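Local coordinates for PA14 domain-containing protein (Clostridium clariflavum, PDB 6QDI) that probably senses plant-biomass polysaccharides outside the cell as the calcium-binding tandem PA14 region of a membrane-bound RsgI-type anti-sigma factor, at residues 70-75 with 80-85. Residues are numbered along the deposited sequence; the frame is centred on the assembly and turned at random.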
loop_
_atom_site.group_PDB
_atom_site.type_symbol
_atom_site.label_atom_id
_atom_site.label_comp_id
_atom_site.label_asym_id
_atom_site.label_seq_id
_atom_site.Cartn_x
_atom_site.Cartn_y
_atom_site.Cartn_z
ATOM N N GLY A 70 8.463 3.024 -9.694
ATOM C CA GLY A 70 8.509 4.473 -9.508
ATOM C C GLY A 70 9.286 4.919 -8.285
ATOM O O GLY A 70 9.355 4.214 -7.281
ATOM N N VAL A 71 9.847 6.132 -8.370
ATOM C CA VAL A 71 10.517 6.785 -7.248
ATOM C C VAL A 71 10.210 8.262 -7.219
ATOM O O VAL A 71 10.130 8.916 -8.283
ATOM C CB VAL A 71 12.049 6.571 -7.295
ATOM C CG1 VAL A 71 12.844 7.570 -6.438
ATOM C CG2 VAL A 71 12.398 5.129 -6.981
ATOM N N ARG A 72 10.105 8.806 -6.007
ATOM C CA ARG A 72 10.208 10.239 -5.749
ATOM C C ARG A 72 11.250 10.415 -4.660
ATOM O O ARG A 72 11.209 9.744 -3.646
ATOM C CB ARG A 72 8.869 10.857 -5.309
ATOM C CG ARG A 72 7.844 10.948 -6.443
ATOM C CD ARG A 72 6.707 11.885 -6.184
ATOM N NE ARG A 72 5.800 12.041 -7.344
ATOM C CZ ARG A 72 4.562 11.541 -7.437
ATOM N NH1 ARG A 72 4.059 10.744 -6.448
ATOM N NH2 ARG A 72 3.832 11.799 -8.538
ATOM N N LEU A 73 12.160 11.389 -4.860
ATOM C CA LEU A 73 13.211 11.711 -3.887
ATOM C C LEU A 73 13.178 13.175 -3.521
ATOM O O LEU A 73 13.298 14.006 -4.411
ATOM C CB LEU A 73 14.585 11.380 -4.411
ATOM C CG LEU A 73 15.781 11.759 -3.498
ATOM C CD1 LEU A 73 15.812 10.930 -2.241
ATOM C CD2 LEU A 73 17.087 11.610 -4.253
ATOM N N TRP A 74 13.027 13.442 -2.230
ATOM C CA TRP A 74 13.124 14.788 -1.679
ATOM C C TRP A 74 14.380 14.859 -0.824
ATOM O O TRP A 74 14.594 14.025 0.064
ATOM C CB TRP A 74 11.924 15.156 -0.779
ATOM C CG TRP A 74 10.559 15.266 -1.349
ATOM C CD1 TRP A 74 9.879 16.422 -1.599
ATOM C CD2 TRP A 74 9.641 14.214 -1.664
ATOM N NE1 TRP A 74 8.627 16.162 -2.038
ATOM C CE2 TRP A 74 8.454 14.820 -2.128
ATOM C CE3 TRP A 74 9.716 12.816 -1.636
ATOM C CZ2 TRP A 74 7.333 14.080 -2.485
ATOM C CZ3 TRP A 74 8.594 12.073 -2.015
ATOM C CH2 TRP A 74 7.421 12.712 -2.415
ATOM N N ILE A 75 15.190 15.903 -1.051
ATOM C CA ILE A 75 16.339 16.215 -0.201
ATOM C C ILE A 75 16.114 17.647 0.266
ATOM O O ILE A 75 15.817 18.502 -0.547
ATOM C CB ILE A 75 17.688 16.120 -0.959
ATOM C CG1 ILE A 75 17.944 14.713 -1.528
ATOM C CG2 ILE A 75 18.823 16.581 -0.047
ATOM C CD1 ILE A 75 18.202 13.662 -0.483
ATOM N N ILE A 80 13.664 16.433 -5.939
ATOM C CA ILE A 80 14.725 16.536 -6.944
ATOM C C ILE A 80 14.693 15.407 -7.962
ATOM O O ILE A 80 15.287 15.552 -9.000
ATOM C CB ILE A 80 16.125 16.659 -6.321
ATOM C CG1 ILE A 80 16.531 15.432 -5.507
ATOM C CG2 ILE A 80 16.231 17.948 -5.526
ATOM C CD1 ILE A 80 18.003 15.404 -5.156
ATOM N N ILE A 81 14.017 14.287 -7.671
ATOM C CA ILE A 81 13.766 13.248 -8.651
ATOM C C ILE A 81 12.280 12.900 -8.555
ATOM O O ILE A 81 11.833 12.427 -7.515
ATOM C CB ILE A 81 14.643 11.981 -8.448
ATOM C CG1 ILE A 81 16.121 12.320 -8.597
ATOM C CG2 ILE A 81 14.240 10.903 -9.444
ATOM C CD1 ILE A 81 17.076 11.189 -8.264
ATOM N N ASP A 82 11.552 13.185 -9.617
ATOM C CA ASP A 82 10.094 12.976 -9.636
ATOM C C ASP A 82 9.773 12.023 -10.770
ATOM O O ASP A 82 9.557 12.440 -11.911
ATOM C CB ASP A 82 9.385 14.315 -9.820
ATOM C CG ASP A 82 7.870 14.207 -9.719
ATOM O OD1 ASP A 82 7.364 13.082 -9.451
ATOM O OD2 ASP A 82 7.178 15.234 -9.894
ATOM N N LYS A 83 9.799 10.728 -10.457
ATOM C CA LYS A 83 9.740 9.669 -11.473
ATOM C C LYS A 83 8.806 8.551 -11.027
ATOM O O LYS A 83 9.172 7.380 -10.963
ATOM C CB LYS A 83 11.151 9.159 -11.810
ATOM C CG LYS A 83 12.045 10.219 -12.473
ATOM C CD LYS A 83 11.611 10.522 -13.903
ATOM C CE LYS A 83 12.409 11.690 -14.402
ATOM N NZ LYS A 83 12.035 12.103 -15.741
ATOM N N TRP A 84 7.565 8.938 -10.754
ATOM C CA TRP A 84 6.550 8.042 -10.178
ATOM C C TRP A 84 5.783 7.390 -11.312
ATOM O O TRP A 84 4.644 7.713 -11.589
ATOM C CB TRP A 84 5.655 8.824 -9.255
ATOM C CG TRP A 84 4.821 8.014 -8.328
ATOM C CD1 TRP A 84 3.461 7.863 -8.368
ATOM C CD2 TRP A 84 5.274 7.277 -7.187
ATOM N NE1 TRP A 84 3.052 7.093 -7.314
ATOM C CE2 TRP A 84 4.139 6.707 -6.576
ATOM C CE3 TRP A 84 6.527 7.049 -6.615
ATOM C CZ2 TRP A 84 4.216 5.961 -5.392
ATOM C CZ3 TRP A 84 6.618 6.290 -5.468
ATOM C CH2 TRP A 84 5.461 5.745 -4.850
ATOM N N ASP A 85 6.441 6.458 -11.989
ATOM C CA ASP A 85 5.867 5.867 -13.196
ATOM C C ASP A 85 6.321 4.422 -13.338
ATOM O O ASP A 85 7.148 3.930 -12.559
ATOM C CB ASP A 85 6.134 6.732 -14.437
ATOM C CG ASP A 85 7.600 6.832 -14.746
ATOM O OD1 ASP A 85 8.287 5.788 -14.800
ATOM O OD2 ASP A 85 8.074 7.978 -14.943
#
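V71 and L73 pair through their backbones with K83, I81 and I80 in an antiparallel beta hairpin whose strand axes, for 71-75 and 80-83, approach to 4.8 Å at 162°. V71 and K83 form a hydrogen-bonded pair, with K83 N lying 2.8 Å from V71 O. At the other end a classic beta bulge sets both I80 and I81 against L73: L73 O takes a firm bond from I80 N at 2.9 Å and a weak one from I81 N, while L73 N donates to I81 O.

On one face of the hairpin the non-hydrogen-bonded pair R72 and D82 run side by side. D82 OD1 reaches the edge of the guanidinium, 2.8 Å from R72 NE in a salt bridge, because a chi1 of -175° swings the carboxylate away from the backbone N of D82; the donor arrives from above the carboxylate plane. The R72 chain, extended from CG to NE, carries the same guanidinium onto the W84 indole in a flat stack, centres 4.2 Å apart and planes at 17°. R72 NH1 lies over the ring, 3.4 Å from W84 CG and offset toward the rim. W84, centre of an inverse gamma turn, also meets F111 edge-to-face.

On the opposite face from R72 and D82, L73 and I81 meet through apolar branches, L73 CD2 against I81 CD1. Toward the bulge I80 CD1 touches L73 CD2 as well and reaches I75 CG1 at 3.7 Å; F63 of strand 59-68 packs on L73 and I80.

This hairpin edges a PA14 sheet through strand 104-113, and G70 follows the calcium ligands D68 and N69. The example illustrates how one arginine can serve a carboxylate at its guanidinium edge and an aromatic ring on its face at once: together they restrict its rotation, and D82 probably offsets the positive charge laid against the ring.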